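Local coordinates for protein purine nucleoside phosphorylase (Thermus thermophilus, PDB 1ODK) that probably catalyses the reversible phosphorolysis of purine nucleosides, releasing the free base and ribose 1-phosphate, as a hexameric member of the phosphorylase superfamily, at residues E102-G114 against P127-A141. Residues are numbered along the deposited sequence; the frame is centred on the assembly and turned at random.
Sequences ELIVAQGAVPLDG and PVPDPEVFRALWRRA
V105 meets helix 131-144 with both methyls: CG1, anti to the backbone N (chi1 176°), lies 3.8 Å from F134 CE1 and also touches L137 CB, while CG2 faces A141 CB. F134 reaches across to the corner at Q107, where its CE1 comes within 3.4 Å of Q107 CA; the extended Q107 side chain crosses the ring obliquely, touching its CE1 and CZ end through CB and CG, with the amide merely near-parallel in plane (2°). With an alanine at F134 the ring contacts would go, which would probably open a gap between V105 CG1 and the Q107 backbone. Further along, the rings of P111 and P127 cross at about a right angle, P111 CD lying 3.7 Å from P127 CD. Prolines also pack on backbone oxygens: P129 CD lies 3.1 Å from Q107 O. The single hydrogen bond between the segments runs from A109 N to P127 O (3.0 Å), the donor tilted out of the carbonyl plane. D130 N-caps the helix, its OD2 accepting from V133 N. The Q107 amide bonds to P129 O and R190 of the second subunit. Helix 214-233 packs beside L137, and F186 of helix 182-192 touches P127 and P129. Strand 103-106, nearly antiparallel to the helix (159°), lies between strands 195-205 and 148-150, joining the latter by a beta-alpha-beta crossover that also includes strand 108-112 and helix 114-120.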
ATOM      1  N   GLU B 102      15.146  23.726 -23.181  1.00 16.56           N
ATOM      2  CA  GLU B 102      16.097  23.738 -22.078  1.00 16.46           C
ATOM      3  C   GLU B 102      16.476  22.291 -21.752  1.00 15.98           C
ATOM      4  O   GLU B 102      15.685  21.371 -21.964  1.00 17.38           O
ATOM      5  CB  GLU B 102      15.470  24.411 -20.854  1.00 20.97           C
ATOM      6  CG  GLU B 102      16.486  25.009 -19.893  1.00 26.95           C
ATOM      7  CD  GLU B 102      15.832  25.779 -18.759  1.00 30.40           C
ATOM      8  OE1 GLU B 102      14.719  26.312 -18.966  1.00 26.57           O
ATOM      9  OE2 GLU B 102      16.438  25.861 -17.668  1.00 29.86           O
ATOM     10  N   LEU B 103      17.683  22.085 -21.246  1.00 14.27           N
ATOM     11  CA  LEU B 103      18.128  20.739 -20.919  1.00 15.08           C
ATOM     12  C   LEU B 103      18.033  20.463 -19.427  1.00 15.90           C
ATOM     13  O   LEU B 103      18.097  21.377 -18.603  1.00 15.75           O
ATOM     14  CB  LEU B 103      19.574  20.530 -21.376  1.00 14.99           C
ATOM     15  CG  LEU B 103      19.882  20.809 -22.851  1.00 16.74           C
ATOM     16  CD1 LEU B 103      21.335  20.465 -23.125  1.00 17.17           C
ATOM     17  CD2 LEU B 103      18.953  19.991 -23.755  1.00 15.35           C
ATOM     18  N   ILE B 104      17.871  19.191 -19.087  1.00 14.76           N
ATOM     19  CA  ILE B 104      17.806  18.780 -17.694  1.00 12.56           C
ATOM     20  C   ILE B 104      18.733  17.595 -17.490  1.00 11.74           C
ATOM     21  O   ILE B 104      18.591  16.568 -18.165  1.00 11.88           O
ATOM     22  CB  ILE B 104      16.386  18.330 -17.284  1.00 13.87           C
ATOM     23  CG1 ILE B 104      15.409  19.504 -17.351  1.00 13.96           C
ATOM     24  CG2 ILE B 104      16.421  17.753 -15.872  1.00 13.33           C
ATOM     25  CD1 ILE B 104      13.948  19.095 -17.122  1.00 17.79           C
ATOM     26  N   VAL B 105      19.707  17.742 -16.596  1.00  8.98           N
ATOM     27  CA  VAL B 105      20.598  16.630 -16.288  1.00 12.57           C
ATOM     28  C   VAL B 105      19.931  15.987 -15.082  1.00 11.13           C
ATOM     29  O   VAL B 105      19.868  16.590 -14.008  1.00 12.27           O
ATOM     30  CB  VAL B 105      22.009  17.092 -15.889  1.00 12.13           C
ATOM     31  CG1 VAL B 105      22.847  15.877 -15.488  1.00 11.79           C
ATOM     32  CG2 VAL B 105      22.667  17.818 -17.058  1.00 16.95           C
ATOM     33  N   ALA B 106      19.429  14.773 -15.267  1.00  9.06           N
ATOM     34  CA  ALA B 106      18.710  14.074 -14.210  1.00 10.31           C
ATOM     35  C   ALA B 106      19.555  13.631 -13.028  1.00 10.60           C
ATOM     36  O   ALA B 106      20.351  12.700 -13.132  1.00 10.34           O
ATOM     37  CB  ALA B 106      17.960  12.874 -14.796  1.00 10.82           C
ATOM     38  N   GLN B 107      19.358  14.295 -11.894  1.00 11.45           N
ATOM     39  CA  GLN B 107      20.092  13.956 -10.680  1.00 10.83           C
ATOM     40  C   GLN B 107      19.462  12.718 -10.051  1.00 11.50           C
ATOM     41  O   GLN B 107      20.118  11.956  -9.333  1.00 12.03           O
ATOM     42  CB  GLN B 107      20.047  15.134  -9.699  1.00 10.88           C
ATOM     43  CG  GLN B 107      20.501  14.781  -8.291  1.00 12.45           C
ATOM     44  CD  GLN B 107      20.410  15.958  -7.336  1.00 12.78           C
ATOM     45  OE1 GLN B 107      19.515  16.798  -7.453  1.00 12.68           O
ATOM     46  NE2 GLN B 107      21.332  16.019  -6.378  1.00  8.98           N
ATOM     47  N   GLY B 108      18.181  12.519 -10.338  1.00 10.57           N
ATOM     48  CA  GLY B 108      17.464  11.372  -9.814  1.00  8.54           C
ATOM     49  C   GLY B 108      16.112  11.296 -10.496  1.00  9.72           C
ATOM     50  O   GLY B 108      15.728  12.218 -11.215  1.00  8.25           O
ATOM     51  N   ALA B 109      15.385  10.205 -10.281  1.00  8.49           N
ATOM     52  CA  ALA B 109      14.071  10.054 -10.895  1.00 11.92           C
ATOM     53  C   ALA B 109      13.046   9.497  -9.915  1.00 10.56           C
ATOM     54  O   ALA B 109      13.216   8.399  -9.396  1.00 12.64           O
ATOM     55  CB  ALA B 109      14.168   9.144 -12.114  1.00  8.88           C
ATOM     56  N   VAL B 110      11.993  10.265  -9.649  1.00 12.23           N
ATOM     57  CA  VAL B 110      10.938   9.803  -8.748  1.00 12.55           C
ATOM     58  C   VAL B 110      10.301   8.609  -9.454  1.00 11.60           C
ATOM     59  O   VAL B 110       9.844   8.725 -10.588  1.00 10.43           O
ATOM     60  CB  VAL B 110       9.886  10.910  -8.503  1.00 13.88           C
ATOM     61  CG1 VAL B 110       8.711  10.363  -7.704  1.00 11.35           C
ATOM     62  CG2 VAL B 110      10.531  12.064  -7.747  1.00 13.73           C
ATOM     63  N   PRO B 111      10.279   7.440  -8.796  1.00 11.52           N
ATOM     64  CA  PRO B 111       9.695   6.250  -9.420  1.00 11.00           C
ATOM     65  C   PRO B 111       8.176   6.124  -9.332  1.00 12.30           C
ATOM     66  O   PRO B 111       7.651   5.481  -8.424  1.00 11.48           O
ATOM     67  CB  PRO B 111      10.419   5.115  -8.713  1.00  7.88           C
ATOM     68  CG  PRO B 111      10.521   5.635  -7.307  1.00 12.47           C
ATOM     69  CD  PRO B 111      10.875   7.114  -7.484  1.00 11.14           C
ATOM     70  N   LEU B 112       7.476   6.731 -10.286  1.00  9.18           N
ATOM     71  CA  LEU B 112       6.017   6.659 -10.319  1.00 13.34           C
ATOM     72  C   LEU B 112       5.580   5.557 -11.284  1.00 14.17           C
ATOM     73  O   LEU B 112       4.419   5.500 -11.692  1.00 18.07           O
ATOM     74  CB  LEU B 112       5.428   7.994 -10.782  1.00 13.30           C
ATOM     75  CG  LEU B 112       5.760   9.234  -9.949  1.00 15.76           C
ATOM     76  CD1 LEU B 112       5.025  10.433 -10.532  1.00 14.60           C
ATOM     77  CD2 LEU B 112       5.357   9.010  -8.498  1.00 15.99           C
ATOM     78  N   ASP B 113       6.518   4.679 -11.628  1.00 13.26           N
ATOM     79  CA  ASP B 113       6.267   3.595 -12.577  1.00 13.79           C
ATOM     80  C   ASP B 113       6.181   2.207 -11.935  1.00 13.47           C
ATOM     81  O   ASP B 113       6.757   1.959 -10.873  1.00 15.22           O
ATOM     82  CB  ASP B 113       7.381   3.579 -13.622  1.00 12.19           C
ATOM     83  CG  ASP B 113       8.693   3.101 -13.048  1.00 13.82           C
ATOM     84  OD1 ASP B 113       9.194   2.061 -13.522  1.00 13.02           O
ATOM     85  OD2 ASP B 113       9.216   3.758 -12.120  1.00 13.58           O
ATOM     86  N   GLY B 114       5.486   1.293 -12.608  1.00 12.08           N
ATOM     87  CA  GLY B 114       5.332  -0.055 -12.086  1.00  9.80           C
ATOM     88  C   GLY B 114       6.477  -1.011 -12.379  1.00 11.61           C
ATOM     89  O   GLY B 114       6.561  -2.082 -11.782  1.00 11.09           O
ATOM     90  N   PRO B 127      15.906   6.155  -7.239  1.00  8.95           N
ATOM     91  CA  PRO B 127      16.600   5.944  -8.514  1.00  9.63           C
ATOM     92  C   PRO B 127      17.546   7.096  -8.813  1.00  7.90           C
ATOM     93  O   PRO B 127      17.111   8.240  -8.909  1.00  9.04           O
ATOM     94  CB  PRO B 127      15.458   5.879  -9.533  1.00  8.44           C
ATOM     95  CG  PRO B 127      14.276   5.387  -8.705  1.00  9.67           C
ATOM     96  CD  PRO B 127      14.446   6.169  -7.421  1.00  5.66           C
ATOM     97  N   VAL B 128      18.833   6.789  -8.946  1.00 10.73           N
ATOM     98  CA  VAL B 128      19.843   7.796  -9.253  1.00 12.49           C
ATOM     99  C   VAL B 128      20.818   7.276 -10.308  1.00  9.15           C
ATOM    100  O   VAL B 128      21.053   6.077 -10.422  1.00 11.14           O
ATOM    101  CB  VAL B 128      20.653   8.216  -7.992  1.00 11.90           C
ATOM    102  CG1 VAL B 128      19.760   8.991  -7.033  1.00 12.34           C
ATOM    103  CG2 VAL B 128      21.236   6.990  -7.306  1.00  9.80           C
ATOM    104  N   PRO B 129      21.386   8.182 -11.107  1.00 11.25           N
ATOM    105  CA  PRO B 129      22.337   7.781 -12.148  1.00  9.05           C
ATOM    106  C   PRO B 129      23.666   7.371 -11.519  1.00 11.17           C
ATOM    107  O   PRO B 129      23.850   7.484 -10.303  1.00 12.25           O
ATOM    108  CB  PRO B 129      22.475   9.049 -12.983  1.00  8.90           C
ATOM    109  CG  PRO B 129      22.355  10.137 -11.931  1.00  8.55           C
ATOM    110  CD  PRO B 129      21.176   9.641 -11.110  1.00  8.02           C
ATOM    111  N   ASP B 130      24.581   6.869 -12.339  1.00 11.44           N
ATOM    112  CA  ASP B 130      25.902   6.519 -11.837  1.00 12.78           C
ATOM    113  C   ASP B 130      26.503   7.881 -11.474  1.00 11.61           C
ATOM    114  O   ASP B 130      26.359   8.839 -12.229  1.00 11.75           O
ATOM    115  CB  ASP B 130      26.738   5.868 -12.934  1.00 11.98           C
ATOM    116  CG  ASP B 130      28.188   5.755 -12.547  1.00 16.96           C
ATOM    117  OD1 ASP B 130      28.503   4.935 -11.658  1.00 14.42           O
ATOM    118  OD2 ASP B 130      29.007   6.501 -13.120  1.00 15.77           O
ATOM    119  N   PRO B 131      27.190   7.988 -10.327  1.00 12.50           N
ATOM    120  CA  PRO B 131      27.739   9.312 -10.013  1.00 15.24           C
ATOM    121  C   PRO B 131      28.704   9.914 -11.034  1.00 12.64           C
ATOM    122  O   PRO B 131      28.609  11.105 -11.342  1.00 16.08           O
ATOM    123  CB  PRO B 131      28.364   9.121  -8.621  1.00 16.14           C
ATOM    124  CG  PRO B 131      28.571   7.636  -8.502  1.00 17.62           C
ATOM    125  CD  PRO B 131      27.387   7.043  -9.214  1.00 15.13           C
ATOM    126  N   GLU B 132      29.611   9.104 -11.573  1.00 15.03           N
ATOM    127  CA  GLU B 132      30.573   9.605 -12.554  1.00 19.08           C
ATOM    128  C   GLU B 132      29.888  10.091 -13.834  1.00 16.17           C
ATOM    129  O   GLU B 132      30.216  11.159 -14.354  1.00 15.33           O
ATOM    130  CB  GLU B 132      31.602   8.522 -12.896  1.00 22.34           C
ATOM    131  CG  GLU B 132      32.567   8.175 -11.767  1.00 29.17           C
ATOM    132  CD  GLU B 132      33.441   9.350 -11.346  1.00 38.03           C
ATOM    133  OE1 GLU B 132      33.520  10.343 -12.103  1.00 42.68           O
ATOM    134  OE2 GLU B 132      34.060   9.274 -10.263  1.00 40.88           O
ATOM    135  N   VAL B 133      28.944   9.304 -14.341  1.00 14.80           N
ATOM    136  CA  VAL B 133      28.215   9.679 -15.548  1.00 11.31           C
ATOM    137  C   VAL B 133      27.472  10.986 -15.306  1.00 13.33           C
ATOM    138  O   VAL B 133      27.491  11.892 -16.141  1.00 15.21           O
ATOM    139  CB  VAL B 133      27.195   8.590 -15.952  1.00 12.01           C
ATOM    140  CG1 VAL B 133      26.364   9.068 -17.142  1.00  8.74           C
ATOM    141  CG2 VAL B 133      27.926   7.302 -16.307  1.00 10.59           C
ATOM    142  N   PHE B 134      26.811  11.070 -14.154  1.00 12.55           N
ATOM    143  CA  PHE B 134      26.058  12.258 -13.770  1.00 10.13           C
ATOM    144  C   PHE B 134      26.984  13.474 -13.784  1.00 11.78           C
ATOM    145  O   PHE B 134      26.664  14.508 -14.361  1.00 13.37           O
ATOM    146  CB  PHE B 134      25.474  12.054 -12.367  1.00 11.83           C
ATOM    147  CG  PHE B 134      24.864  13.285 -11.777  1.00 11.80           C
ATOM    148  CD1 PHE B 134      23.717  13.842 -12.329  1.00 11.97           C
ATOM    149  CD2 PHE B 134      25.434  13.890 -10.660  1.00 12.86           C
ATOM    150  CE1 PHE B 134      23.145  14.985 -11.778  1.00 11.22           C
ATOM    151  CE2 PHE B 134      24.867  15.034 -10.100  1.00 11.02           C
ATOM    152  CZ  PHE B 134      23.723  15.580 -10.662  1.00 13.38           C
ATOM    153  N   ARG B 135      28.141  13.321 -13.151  1.00 14.39           N
ATOM    154  CA  ARG B 135      29.137  14.384 -13.073  1.00 16.34           C
ATOM    155  C   ARG B 135      29.602  14.830 -14.462  1.00 14.44           C
ATOM    156  O   ARG B 135      29.724  16.023 -14.731  1.00 14.61           O
ATOM    157  CB  ARG B 135      30.334  13.888 -12.265  1.00 16.55           C
ATOM    158  CG  ARG B 135      31.345  14.951 -11.907  1.00 23.33           C
ATOM    159  CD  ARG B 135      32.519  14.308 -11.196  1.00 24.20           C
ATOM    160  NE  ARG B 135      33.121  15.203 -10.221  1.00 35.90           N
ATOM    161  CZ  ARG B 135      34.124  14.862  -9.420  1.00 36.56           C
ATOM    162  NH1 ARG B 135      34.643  13.641  -9.485  1.00 36.22           N
ATOM    163  NH2 ARG B 135      34.596  15.736  -8.546  1.00 41.07           N
ATOM    164  N   ALA B 136      29.861  13.863 -15.337  1.00 16.55           N
ATOM    165  CA  ALA B 136      30.314  14.151 -16.695  1.00 15.24           C
ATOM    166  C   ALA B 136      29.255  14.882 -17.513  1.00 15.01           C
ATOM    167  O   ALA B 136      29.577  15.798 -18.269  1.00 14.71           O
ATOM    168  CB  ALA B 136      30.723  12.856 -17.397  1.00 13.88           C
ATOM    169  N   LEU B 137      27.994  14.475 -17.376  1.00 11.90           N
ATOM    170  CA  LEU B 137      26.913  15.128 -18.109  1.00 11.85           C
ATOM    171  C   LEU B 137      26.775  16.581 -17.653  1.00 13.49           C
ATOM    172  O   LEU B 137      26.596  17.489 -18.469  1.00 12.49           O
ATOM    173  CB  LEU B 137      25.588  14.385 -17.888  1.00  9.99           C
ATOM    174  CG  LEU B 137      25.430  13.020 -18.572  1.00  9.32           C
ATOM    175  CD1 LEU B 137      24.183  12.301 -18.041  1.00 12.79           C
ATOM    176  CD2 LEU B 137      25.339  13.224 -20.087  1.00 11.94           C
ATOM    177  N   TRP B 138      26.866  16.796 -16.344  1.00 13.46           N
ATOM    178  CA  TRP B 138      26.760  18.139 -15.781  1.00 14.87           C
ATOM    179  C   TRP B 138      27.926  19.000 -16.282  1.00 14.96           C
ATOM    180  O   TRP B 138      27.730  20.125 -16.749  1.00 13.74           O
ATOM    181  CB  TRP B 138      26.791  18.055 -14.251  1.00 14.23           C
ATOM    182  CG  TRP B 138      26.399  19.315 -13.535  1.00 16.08           C
ATOM    183  CD1 TRP B 138      26.241  20.562 -14.074  1.00 16.54           C
ATOM    184  CD2 TRP B 138      26.150  19.453 -12.129  1.00 16.61           C
ATOM    185  NE1 TRP B 138      25.911  21.465 -13.090  1.00 18.71           N
ATOM    186  CE2 TRP B 138      25.849  20.811 -11.887  1.00 15.47           C
ATOM    187  CE3 TRP B 138      26.156  18.556 -11.049  1.00 13.64           C
ATOM    188  CZ2 TRP B 138      25.554  21.301 -10.606  1.00 16.24           C
ATOM    189  CZ3 TRP B 138      25.864  19.042  -9.771  1.00 14.29           C
ATOM    190  CH2 TRP B 138      25.567  20.403  -9.563  1.00 15.73           C
ATOM    191  N   ARG B 139      29.136  18.461 -16.184  1.00 15.74           N
ATOM    192  CA  ARG B 139      30.330  19.178 -16.628  1.00 18.76           C
ATOM    193  C   ARG B 139      30.292  19.547 -18.108  1.00 18.05           C
ATOM    194  O   ARG B 139      30.684  20.656 -18.489  1.00 17.24           O
ATOM    195  CB  ARG B 139      31.581  18.345 -16.348  1.00 17.77           C
ATOM    196  CG  ARG B 139      32.011  18.383 -14.898  1.00 26.32           C
ATOM    197  CD  ARG B 139      33.164  17.439 -14.630  1.00 33.08           C
ATOM    198  NE  ARG B 139      33.630  17.542 -13.251  1.00 35.97           N
ATOM    199  CZ  ARG B 139      34.530  16.731 -12.707  1.00 40.58           C
ATOM    200  NH1 ARG B 139      35.062  15.753 -13.427  1.00 38.58           N
ATOM    201  NH2 ARG B 139      34.902  16.902 -11.443  1.00 43.35           N
ATOM    202  N   ARG B 140      29.835  18.623 -18.943  1.00 16.71           N
ATOM    203  CA  ARG B 140      29.763  18.898 -20.374  1.00 16.65           C
ATOM    204  C   ARG B 140      28.681  19.934 -20.680  1.00 19.31           C
ATOM    205  O   ARG B 140      28.859  20.785 -21.551  1.00 20.57           O
ATOM    206  CB  ARG B 140      29.499  17.608 -21.158  1.00 18.37           C
ATOM    207  CG  ARG B 140      30.655  16.605 -21.154  1.00 18.97           C
ATOM    208  CD  ARG B 140      31.958  17.243 -21.639  1.00 26.85           C
ATOM    209  NE  ARG B 140      32.787  17.701 -20.525  1.00 31.00           N
ATOM    210  CZ  ARG B 140      33.671  18.694 -20.596  1.00 35.39           C
ATOM    211  NH1 ARG B 140      33.849  19.352 -21.735  1.00 29.31           N
ATOM    212  NH2 ARG B 140      34.381  19.028 -19.523  1.00 31.18           N
ATOM    213  N   ALA B 141      27.560  19.863 -19.967  1.00 19.80           N
ATOM    214  CA  ALA B 141      26.474  20.818 -20.171  1.00 18.81           C
ATOM    215  C   ALA B 141      26.978  22.224 -19.840  1.00 21.45           C
ATOM    216  O   ALA B 141      26.685  23.186 -20.553  1.00 20.03           O
ATOM    217  CB  ALA B 141      25.287  20.467 -19.281  1.00 19.36           C
TER